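PDB 3S52: putative fumarylacetoacetate hydrolase family protein from Yersinia pestis, which is of unknown function but belongs to the fumarylacetoacetate hydrolase family and is a mixed alpha/beta protein, richer in strand than in helix, assembled from two copies of the chain. Local coordinates for residues Leu54-Ile57 against Arg58-Val61; Ala112-Lys116 against Ala117-Trp121; Leu152-Gly156 against Glu157-Gln161; Lys208-Asn212 against Gly213-Asn217. One frame throughout, in Å; residues are numbered along the deposited sequence.

Contact 1 of 4, residues Leu54-Ile57 against Arg58-Val61; sequences LCDI and RQPV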
loop_
_atom_site.group_PDB
_atom_site.type_symbol
_atom_site.label_atom_id
_atom_site.label_comp_id
_atom_site.label_asym_id
_atom_site.label_seq_id
_atom_site.Cartn_x
_atom_site.Cartn_y
_atom_site.Cartn_z
ATOM N N LEU A 54 7.730 -1.558 7.572
ATOM C CA LEU A 54 9.179 -1.666 7.568
ATOM C C LEU A 54 9.806 -1.615 8.956
ATOM O O LEU A 54 9.408 -0.813 9.790
ATOM C CB LEU A 54 9.781 -0.563 6.696
ATOM C CG LEU A 54 9.695 -0.815 5.191
ATOM C CD1 LEU A 54 9.765 0.500 4.409
ATOM C CD2 LEU A 54 10.784 -1.781 4.747
ATOM N N CYS A 55 10.803 -2.469 9.183
ATOM C CA CYS A 55 11.574 -2.462 10.423
ATOM C C CYS A 55 12.956 -3.077 10.216
ATOM O O CYS A 55 13.223 -3.698 9.181
ATOM C CB CYS A 55 10.818 -3.159 11.561
ATOM S SG CYS A 55 10.281 -4.832 11.184
ATOM N N ASP A 56 13.840 -2.872 11.186
ATOM C CA ASP A 56 15.218 -3.349 11.081
ATOM C C ASP A 56 15.248 -4.856 11.417
ATOM O O ASP A 56 14.988 -5.266 12.545
ATOM C CB ASP A 56 16.072 -2.548 12.064
ATOM C CG ASP A 56 17.536 -2.969 12.075
ATOM O OD1 ASP A 56 17.898 -3.989 11.451
ATOM O OD2 ASP A 56 18.328 -2.268 12.735
ATOM N N ILE A 57 15.590 -5.679 10.434
ATOM C CA ILE A 57 15.620 -7.124 10.643
ATOM C C ILE A 57 16.613 -7.535 11.737
ATOM O O ILE A 57 16.463 -8.580 12.360
ATOM C CB ILE A 57 15.898 -7.881 9.322
ATOM C CG1 ILE A 57 15.318 -9.302 9.374
ATOM C CG2 ILE A 57 17.389 -7.851 8.957
ATOM C CD1 ILE A 57 15.093 -9.899 7.983
ATOM N N ARG A 58 17.625 -6.713 11.984
ATOM C CA ARG A 58 18.652 -7.097 12.951
ATOM C C ARG A 58 18.137 -7.037 14.384
ATOM O O ARG A 58 18.734 -7.615 15.280
ATOM C CB ARG A 58 19.887 -6.213 12.809
ATOM C CG ARG A 58 20.472 -6.231 11.404
ATOM C CD ARG A 58 21.609 -5.244 11.261
ATOM N NE ARG A 58 22.880 -5.785 11.738
ATOM C CZ ARG A 58 24.054 -5.181 11.558
ATOM N NH1 ARG A 58 24.117 -4.020 10.913
ATOM N NH2 ARG A 58 25.165 -5.736 12.021
ATOM N N GLN A 59 17.039 -6.321 14.595
ATOM C CA GLN A 59 16.413 -6.248 15.907
ATOM C C GLN A 59 15.404 -7.384 16.040
ATOM O O GLN A 59 14.899 -7.891 15.027
ATOM C CB GLN A 59 15.691 -4.906 16.075
ATOM C CG GLN A 59 16.612 -3.707 16.110
ATOM C CD GLN A 59 17.518 -3.731 17.323
ATOM O OE1 GLN A 59 17.061 -3.593 18.466
ATOM N NE2 GLN A 59 18.806 -3.923 17.087
ATOM N N PRO A 60 15.074 -7.771 17.283
ATOM C CA PRO A 60 14.033 -8.797 17.426
ATOM C C PRO A 60 12.798 -8.444 16.611
ATOM O O PRO A 60 12.372 -7.291 16.571
ATOM C CB PRO A 60 13.715 -8.776 18.927
ATOM C CG PRO A 60 14.982 -8.267 19.564
ATOM C CD PRO A 60 15.560 -7.277 18.586
ATOM N N VAL A 61 12.234 -9.453 15.962
ATOM C CA VAL A 61 11.148 -9.266 15.013
ATOM C C VAL A 61 9.811 -9.617 15.656
ATOM O O VAL A 61 9.555 -10.764 15.989
ATOM C CB VAL A 61 11.369 -10.147 13.764
ATOM C CG1 VAL A 61 10.181 -10.062 12.807
ATOM C CG2 VAL A 61 12.683 -9.748 13.063
HETATM O O HOH W 1 12.686 -5.649 14.111
#
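From Asp56 to Gln59 the chain reverses in a type I beta turn, closed by the amide N of Gln59 reaching back to Asp56 O over 3.1 Å. Asp56 then uses its side chain as a second clasp. With CG held anti to the backbone N (chi1 179°), CG lies beside the residue's own carbonyl carbon and the carboxylate reaches forward over the turn, where OD1 accepts the N-H of Arg58 at 2.8 Å. This is an Asx turn, laid over the start of the beta turn, and it explains why a short acidic residue suits the first position. The N-H meets OD1 from above the carboxylate plane.

OD1 also rests 3.3 Å from CB of Arg58. The arginine chain continues past it, kinks at chi3 and carries its guanidinium elsewhere: NE stays 5.3 Å from Asp56 OD1, so opposite charges are near without a salt bridge. Gln59 folds at chi2 and brings CG 4.1 Å from Asp56 OD2, a loose contact of a methylene with a carboxylate oxygen. Further on, a branch of Val61, CG2, lies 4.0 Å from Ile57 O. A water sits within bonding distance of both Asp56 O and Pro60 O, spanning the inside of the bend.

The turn follows strand 54-56, which runs parallel to strand 131-138 and pairs with it through the backbones of Cys55 and Ile57. Ile57 and Val61 both pack on Pro132 of that strand, while Arg58 and Val61 lean on strand 214-219, at Val216 and Thr218.

Contact 2 of 4, residues Ala112-Lys116 against Ala117-Trp121; sequences AGFKK and AGQPW
Phe114 O takes the amide of Gln119 at the end of helix 108-117, a 2.8 Å bond that is almost straight at its hydrogen (174°). The same oxygen receives a second, weak bond from Ala117 N, whose better acceptor is Gly113 O at 3.0 Å. Gly118 N lies near Phe114 O as well, but at a poor angle; it bonds instead, weakly, to Lys115 O at 3.3 Å. The carbonyls of Gly113, Phe114 and Lys115 thus find donors in the chain that leaves the helix.

The side chains close over this end. In Phe114, CG sits beside the backbone N (chi1 -62°), and the ring slips beneath the departing chain: Pro120 O stands over one face, 3.5 Å from CG. The amide of Gln119 approaches obliquely, its plane 26° from that of the ring, with OE1 3.5 Å from Phe114 CD1. Lys115, its chain extended, crosses the indole at a slant, so that CE comes within 3.7 Å of Trp121 CZ2; a lysine serves here because its long apolar stem can pack against an aromatic while the ammonium continues past. Phe114 CB touches Trp121 CD1 at 4.1 Å. Trp121 NE1 has a weak bond to Gly118 O of the second subunit, whose Pro120 packs on the same indole, while Gln119 rests on Val45 of that subunit.

Paired bonds from Gln119 to Phe114 and from Gly118 to Lys115, with Gly118 at positive phi as glycine readily allows, make a Schellman motif, the common C-terminal cap of an alpha-helix, here placed at a subunit interface.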
loop_
_atom_site.group_PDB
_atom_site.type_symbol
_atom_site.label_atom_id
_atom_site.label_comp_id
_atom_site.label_asym_id
_atom_site.label_seq_id
_atom_site.Cartn_x
_atom_site.Cartn_y
_atom_site.Cartn_z
ATOM N N ALA A 112 -5.158 -16.528 2.392
ATOM C CA ALA A 112 -5.928 -17.557 1.691
ATOM C C ALA A 112 -7.417 -17.199 1.631
ATOM O O ALA A 112 -8.068 -17.393 0.610
ATOM C CB ALA A 112 -5.720 -18.902 2.320
ATOM N N GLY A 113 -7.956 -16.660 2.715
ATOM C CA GLY A 113 -9.348 -16.232 2.711
ATOM C C GLY A 113 -9.597 -15.075 1.747
ATOM O O GLY A 113 -10.593 -15.069 1.025
ATOM N N PHE A 114 -8.697 -14.089 1.744
ATOM C CA PHE A 114 -8.793 -12.950 0.829
ATOM C C PHE A 114 -8.824 -13.408 -0.632
ATOM O O PHE A 114 -9.640 -12.923 -1.418
ATOM C CB PHE A 114 -7.660 -11.916 1.086
ATOM C CG PHE A 114 -7.709 -11.314 2.458
ATOM C CD1 PHE A 114 -8.917 -11.226 3.130
ATOM C CD2 PHE A 114 -6.555 -10.894 3.102
ATOM C CE1 PHE A 114 -8.984 -10.696 4.402
ATOM C CE2 PHE A 114 -6.614 -10.366 4.382
ATOM C CZ PHE A 114 -7.834 -10.270 5.033
ATOM N N LYS A 115 -7.948 -14.350 -0.985
ATOM C CA LYS A 115 -7.904 -14.892 -2.349
ATOM C C LYS A 115 -9.228 -15.532 -2.763
ATOM O O LYS A 115 -9.734 -15.279 -3.855
ATOM C CB LYS A 115 -6.778 -15.922 -2.513
ATOM C CG LYS A 115 -5.364 -15.363 -2.470
ATOM C CD LYS A 115 -4.377 -16.471 -2.825
ATOM C CE LYS A 115 -2.955 -16.094 -2.476
ATOM N NZ LYS A 115 -2.033 -17.251 -2.686
ATOM N N LYS A 116 -9.792 -16.360 -1.891
ATOM C CA LYS A 116 -11.043 -17.030 -2.214
ATOM C C LYS A 116 -12.218 -16.057 -2.307
ATOM O O LYS A 116 -13.182 -16.308 -3.026
ATOM C CB LYS A 116 -11.332 -18.134 -1.202
ATOM C CG LYS A 116 -10.272 -19.213 -1.181
ATOM C CD LYS A 116 -10.637 -20.319 -0.217
ATOM C CE LYS A 116 -9.501 -21.310 -0.062
ATOM N NZ LYS A 116 -9.984 -22.585 0.535
ATOM N N ALA A 117 -12.133 -14.944 -1.588
ATOM C CA ALA A 117 -13.226 -13.970 -1.563
ATOM C C ALA A 117 -13.005 -12.849 -2.574
ATOM O O ALA A 117 -13.846 -11.971 -2.723
ATOM C CB ALA A 117 -13.370 -13.371 -0.160
ATOM N N GLY A 118 -11.865 -12.864 -3.248
ATOM C CA GLY A 118 -11.508 -11.773 -4.142
ATOM C C GLY A 118 -11.380 -10.448 -3.399
ATOM O O GLY A 118 -11.851 -9.426 -3.873
ATOM N N GLN A 119 -10.711 -10.462 -2.248
ATOM C CA GLN A 119 -10.595 -9.274 -1.392
ATOM C C GLN A 119 -9.147 -8.774 -1.392
ATOM O O GLN A 119 -8.249 -9.510 -1.770
ATOM C CB GLN A 119 -11.027 -9.604 0.033
ATOM C CG GLN A 119 -12.547 -9.722 0.226
ATOM C CD GLN A 119 -12.943 -9.879 1.693
ATOM O OE1 GLN A 119 -12.103 -9.786 2.588
ATOM N NE2 GLN A 119 -14.226 -10.110 1.941
ATOM N N PRO A 120 -8.927 -7.501 -1.039
ATOM C CA PRO A 120 -7.566 -6.952 -1.054
ATOM C C PRO A 120 -6.684 -7.635 -0.009
ATOM O O PRO A 120 -7.187 -8.192 0.966
ATOM C CB PRO A 120 -7.777 -5.471 -0.719
ATOM C CG PRO A 120 -9.099 -5.415 -0.054
ATOM C CD PRO A 120 -9.926 -6.476 -0.693
ATOM N N TRP A 121 -5.376 -7.617 -0.227
ATOM C CA TRP A 121 -4.481 -8.407 0.608
ATOM C C TRP A 121 -3.882 -7.644 1.789
ATOM O O TRP A 121 -3.178 -8.244 2.608
ATOM C CB TRP A 121 -3.335 -8.959 -0.234
ATOM C CG TRP A 121 -3.680 -10.022 -1.226
ATOM C CD1 TRP A 121 -4.931 -10.474 -1.581
ATOM C CD2 TRP A 121 -2.742 -10.776 -1.999
ATOM N NE1 TRP A 121 -4.811 -11.470 -2.528
ATOM C CE2 TRP A 121 -3.481 -11.667 -2.804
ATOM C CE3 TRP A 121 -1.342 -10.763 -2.104
ATOM C CZ2 TRP A 121 -2.866 -12.551 -3.694
ATOM C CZ3 TRP A 121 -0.729 -11.644 -2.984
ATOM C CH2 TRP A 121 -1.493 -12.519 -3.775
#

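Contact 3 of 4, residues Leu152-Gly156 against Glu157-Gln161; sequences LTING and EIRQQ
Ile154 lies under the curled side chain of Arg159. Two successive bends, chi2 -77° and chi3 -71°, bring the guanidinium back over the isoleucine, and CD1 of Ile154 stands 4.0 Å from the guanidinium plane, over its centre. Nearer the backbone, Arg159 CG rests 3.8 Å from Ile154 CB, and NH1 is 3.8 Å from the other branch, CG2. A branched residue suits this place because both its arms lie on the same side of the flat group, CD1 under the centre and CG2 near NH1. NH2 is bonded to Pro200 O, which fixes the far end of the arginine.

What brings Arg159 to this side is a classic beta bulge in the hairpin of strands 149-154 and 157-163. Leu152 O accepts from two successive amides, Arg159 N at 2.8 Å and Gln160 N at 3.3 Å; the second lies in the carbonyl plane on a lone pair. A type I' turn links the strands, with Asn155 and Gly156 at the positive phi angles that these residues tolerate well.

On the opposite face Thr153 and Ile158 meet obliquely, OG1 to CG1 at 4.1 Å. Leu152 and Gln160 share the face of Ile154, where Leu152 CD2 approaches Gln160 OE1 to 4.0 Å. That oxygen is already claimed by Ile74 N and His72 ND1 of strand 70-80, and the glutamine's NE2 by Thr194 OG1.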
loop_
_atom_site.group_PDB
_atom_site.type_symbol
_atom_site.label_atom_id
_atom_site.label_comp_id
_atom_site.label_asym_id
_atom_site.label_seq_id
_atom_site.Cartn_x
_atom_site.Cartn_y
_atom_site.Cartn_z
ATOM N N LEU A 152 17.466 -18.930 4.370
ATOM C CA LEU A 152 16.864 -18.630 5.650
ATOM C C LEU A 152 16.952 -19.901 6.431
ATOM O O LEU A 152 16.490 -20.932 5.966
ATOM C CB LEU A 152 15.394 -18.248 5.489
ATOM C CG LEU A 152 14.610 -18.129 6.798
ATOM C CD1 LEU A 152 15.237 -17.041 7.680
ATOM C CD2 LEU A 152 13.146 -17.823 6.532
ATOM N N THR A 153 17.586 -19.818 7.595
ATOM C CA THR A 153 17.725 -20.937 8.511
ATOM C C THR A 153 16.937 -20.567 9.759
ATOM O O THR A 153 17.081 -19.466 10.281
ATOM C CB THR A 153 19.209 -21.152 8.888
ATOM O OG1 THR A 153 19.945 -21.541 7.722
ATOM C CG2 THR A 153 19.357 -22.221 9.924
ATOM N N ILE A 154 16.073 -21.470 10.209
ATOM C CA ILE A 154 15.309 -21.245 11.422
ATOM C C ILE A 154 15.583 -22.375 12.406
ATOM O O ILE A 154 15.396 -23.553 12.079
ATOM C CB ILE A 154 13.805 -21.131 11.121
ATOM C CG1 ILE A 154 13.527 -19.858 10.321
ATOM C CG2 ILE A 154 12.996 -21.085 12.401
ATOM C CD1 ILE A 154 12.060 -19.638 10.044
ATOM N N ASN A 155 16.051 -21.999 13.592
ATOM C CA ASN A 155 16.455 -22.945 14.632
ATOM C C ASN A 155 17.400 -23.997 14.072
ATOM O O ASN A 155 17.227 -25.192 14.306
ATOM C CB ASN A 155 15.235 -23.608 15.301
ATOM C CG ASN A 155 14.234 -22.598 15.840
ATOM O OD1 ASN A 155 14.603 -21.519 16.325
ATOM N ND2 ASN A 155 12.955 -22.949 15.770
ATOM N N GLY A 156 18.399 -23.546 13.320
ATOM C CA GLY A 156 19.429 -24.434 12.802
ATOM C C GLY A 156 19.038 -25.287 11.607
ATOM O O GLY A 156 19.847 -26.074 11.118
ATOM N N GLU A 157 17.805 -25.131 11.127
ATOM C CA GLU A 157 17.315 -25.920 9.998
ATOM C C GLU A 157 17.047 -25.041 8.777
ATOM O O GLU A 157 16.350 -24.028 8.869
ATOM C CB GLU A 157 16.019 -26.630 10.387
ATOM C CG GLU A 157 15.372 -27.362 9.228
ATOM C CD GLU A 157 13.932 -27.763 9.503
ATOM O OE1 GLU A 157 13.529 -27.800 10.684
ATOM O OE2 GLU A 157 13.199 -28.037 8.529
ATOM N N ILE A 158 17.577 -25.426 7.627
ATOM C CA ILE A 158 17.363 -24.625 6.424
ATOM C C ILE A 158 15.900 -24.677 6.037
ATOM O O ILE A 158 15.326 -25.748 5.909
ATOM C CB ILE A 158 18.149 -25.163 5.244
ATOM C CG1 ILE A 158 19.636 -24.906 5.453
ATOM C CG2 ILE A 158 17.649 -24.517 3.939
ATOM C CD1 ILE A 158 20.504 -25.636 4.468
ATOM N N ARG A 159 15.313 -23.509 5.836
ATOM C CA ARG A 159 13.891 -23.364 5.522
ATOM C C ARG A 159 13.688 -22.929 4.071
ATOM O O ARG A 159 12.852 -23.483 3.351
ATOM C CB ARG A 159 13.207 -22.430 6.521
ATOM C CG ARG A 159 13.227 -23.023 7.931
ATOM C CD ARG A 159 12.173 -24.099 8.067
ATOM N NE ARG A 159 10.867 -23.458 8.071
ATOM C CZ ARG A 159 10.200 -23.114 9.171
ATOM N NH1 ARG A 159 10.700 -23.390 10.379
ATOM N NH2 ARG A 159 9.023 -22.504 9.054
ATOM N N GLN A 160 14.359 -21.851 3.689
ATOM C CA GLN A 160 14.421 -21.473 2.284
ATOM C C GLN A 160 15.870 -21.320 1.836
ATOM O O GLN A 160 16.718 -20.847 2.599
ATOM C CB GLN A 160 13.646 -20.183 2.048
ATOM C CG GLN A 160 12.214 -20.220 2.567
ATOM C CD GLN A 160 11.458 -18.968 2.202
ATOM O OE1 GLN A 160 11.276 -18.078 3.028
ATOM N NE2 GLN A 160 11.025 -18.885 0.951
ATOM N N GLN A 161 16.172 -21.817 0.641
ATOM C CA GLN A 161 17.466 -21.563 0.010
ATOM C C GLN A 161 17.235 -21.444 -1.483
ATOM O O GLN A 161 16.835 -22.419 -2.116
ATOM C CB GLN A 161 18.443 -22.718 0.326
ATOM C CG GLN A 161 19.871 -22.521 -0.225
ATOM C CD GLN A 161 20.868 -23.559 0.303
ATOM O OE1 GLN A 161 20.942 -23.806 1.509
ATOM N NE2 GLN A 161 21.634 -24.171 -0.604
HETATM O O HOH W 2 20.348 -27.071 7.865
#

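Contact 4 of 4, residues Lys208-Asn212 against Gly213-Asn217; sequences KIMLN and GKTVN. With SO4 (sulfate ion), chain F.
Lys208 wraps round the amide oxygen of Asn217, its partner in a non-hydrogen-bonded pair of the hairpin. CB starts 3.5 Å from Asn217 OD1. CG, anti to the backbone N (chi1 173°), stays equally close to that oxygen and also touches Thr215 CG2 at 3.8 Å. The chain then bends at chi3 and again at chi4, taking CD outward and bringing CE back to 3.9 Å from OD1. At the tip NZ donates to Asn217 OD1 over 2.7 Å, in the plane of the amide carbonyl.

On the other face Ile209 and Val216 are the buried pair, Ile209 CB lying 3.6 Å from Val216 CG2. A type II' turn closes the hairpin, with Asn212 at the second position, where phi is positive, and Gly213 at the third. Asn212 secures OD1 on Asp149 N of the next strand.

Beyond the turn Lys214 NZ reaches a sulfate ion, O3 at 2.7 Å; Thr215 N, turned away from the neighbouring strand, gives a bond to O4 at 3.2 Å, and Trp10 NE1 adds another. An ammonium and two neutral N-H donors make a site well suited to an anion, though the sulfate itself probably came from the crystallisation liquor.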
loop_
_atom_site.group_PDB
_atom_site.type_symbol
_atom_site.label_atom_id
_atom_site.label_comp_id
_atom_site.label_asym_id
_atom_site.label_seq_id
_atom_site.Cartn_x
_atom_site.Cartn_y
_atom_site.Cartn_z
ATOM N N LYS A 208 18.589 -17.192 11.023
ATOM C CA LYS A 208 19.844 -16.778 10.397
ATOM C C LYS A 208 19.550 -16.544 8.932
ATOM O O LYS A 208 19.054 -17.441 8.246
ATOM C CB LYS A 208 20.932 -17.841 10.546
ATOM C CG LYS A 208 22.189 -17.507 9.758
ATOM C CD LYS A 208 23.216 -18.621 9.821
ATOM C CE LYS A 208 23.424 -19.091 11.247
ATOM N NZ LYS A 208 23.738 -17.963 12.167
ATOM N N ILE A 209 19.832 -15.337 8.454
ATOM C CA ILE A 209 19.473 -14.986 7.091
ATOM C C ILE A 209 20.728 -14.658 6.323
ATOM O O ILE A 209 21.583 -13.931 6.812
ATOM C CB ILE A 209 18.545 -13.769 7.031
ATOM C CG1 ILE A 209 17.244 -14.029 7.790
ATOM C CG2 ILE A 209 18.247 -13.394 5.579
ATOM C CD1 ILE A 209 16.980 -13.017 8.872
HETATM N N MSE A 210 20.840 -15.176 5.112
HETATM C CA MSE A 210 22.031 -14.898 4.324
HETATM C C MSE A 210 21.719 -14.401 2.929
HETATM O O MSE A 210 20.795 -14.890 2.273
HETATM C CB MSE A 210 22.935 -16.110 4.267
HETATM C CG MSE A 210 23.874 -16.190 5.453
HETATM SE SE MSE A 210 24.951 -17.798 5.374
HETATM C CE MSE A 210 23.727 -18.959 6.336
ATOM N N LEU A 211 22.482 -13.399 2.510
ATOM C CA LEU A 211 22.353 -12.823 1.178
ATOM C C LEU A 211 23.750 -12.927 0.604
ATOM O O LEU A 211 24.685 -12.278 1.093
ATOM C CB LEU A 211 21.906 -11.363 1.250
ATOM C CG LEU A 211 21.788 -10.617 -0.082
ATOM C CD1 LEU A 211 20.749 -11.276 -0.981
ATOM C CD2 LEU A 211 21.430 -9.149 0.153
ATOM N N ASN A 212 23.883 -13.764 -0.415
ATOM C CA ASN A 212 25.183 -14.224 -0.850
ATOM C C ASN A 212 25.986 -14.624 0.375
ATOM O O ASN A 212 25.481 -15.350 1.227
ATOM C CB ASN A 212 25.871 -13.161 -1.684
ATOM C CG ASN A 212 25.184 -12.968 -3.024
ATOM O OD1 ASN A 212 24.671 -13.929 -3.611
ATOM N ND2 ASN A 212 25.158 -11.732 -3.507
ATOM N N GLY A 213 27.212 -14.131 0.484
ATOM C CA GLY A 213 28.058 -14.514 1.599
ATOM C C GLY A 213 27.885 -13.688 2.869
ATOM O O GLY A 213 28.776 -13.674 3.725
ATOM N N LYS A 214 26.753 -13.002 3.012
ATOM C CA LYS A 214 26.626 -12.062 4.118
ATOM C C LYS A 214 25.452 -12.412 5.012
ATOM O O LYS A 214 24.375 -12.743 4.522
ATOM C CB LYS A 214 26.526 -10.635 3.592
ATOM C CG LYS A 214 27.715 -10.262 2.723
ATOM C CD LYS A 214 27.571 -8.875 2.149
ATOM C CE LYS A 214 27.689 -7.825 3.237
ATOM N NZ LYS A 214 28.961 -7.943 3.980
ATOM N N THR A 215 25.667 -12.319 6.322
ATOM C CA THR A 215 24.728 -12.868 7.300
ATOM C C THR A 215 24.102 -11.848 8.261
ATOM O O THR A 215 24.781 -10.946 8.747
ATOM C CB THR A 215 25.433 -13.954 8.127
ATOM O OG1 THR A 215 25.912 -14.972 7.243
ATOM C CG2 THR A 215 24.489 -14.568 9.143
ATOM N N VAL A 216 22.802 -11.988 8.518
ATOM C CA VAL A 216 22.155 -11.292 9.631
ATOM C C VAL A 216 21.434 -12.320 10.492
ATOM O O VAL A 216 20.888 -13.301 9.978
ATOM C CB VAL A 216 21.110 -10.241 9.169
ATOM C CG1 VAL A 216 21.777 -8.958 8.685
ATOM C CG2 VAL A 216 20.209 -10.813 8.096
ATOM N N ASN A 217 21.426 -12.082 11.799
ATOM C CA ASN A 217 20.762 -12.960 12.749
ATOM C C ASN A 217 19.742 -12.219 13.590
ATOM O O ASN A 217 19.927 -11.053 13.951
ATOM C CB ASN A 217 21.774 -13.608 13.680
ATOM C CG ASN A 217 22.814 -14.375 12.940
ATOM O OD1 ASN A 217 22.641 -15.556 12.653
ATOM N ND2 ASN A 217 23.914 -13.707 12.613
HETATM S S SO4 F . 28.983 -10.108 7.110
HETATM O O1 SO4 F . 29.429 -11.441 7.513
HETATM O O2 SO4 F . 29.750 -9.084 7.818
HETATM O O3 SO4 F . 29.198 -9.971 5.672
HETATM O O4 SO4 F . 27.573 -9.951 7.450
#

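Overall arrangement
Contacts 3 and 4 are two hairpins of one four-stranded antiparallel sheet, their centres 11 Å apart, joined where strands 149-154 and 206-211 run side by side: Thr153 O is 2.8 Å from Lys208 N, probably a hydrogen bond, and Leu152 packs on Ile209. Contact 1 lies against contact 4, with Ile57 CD1 3.8 Å from Ile209 CD1 and Arg58 on Val216, so the turn after strand 54-56 covers part of the face of the last hairpin that carries Ile209 and Val216. Contact 2 stands apart at the subunit interface, its centre 33 Å from that of contact 4, across the chain's centre. One sulfate lies at Lys214 of contact 4; the side chain of Trp121 in contact 2 is also close to a bound sulfate.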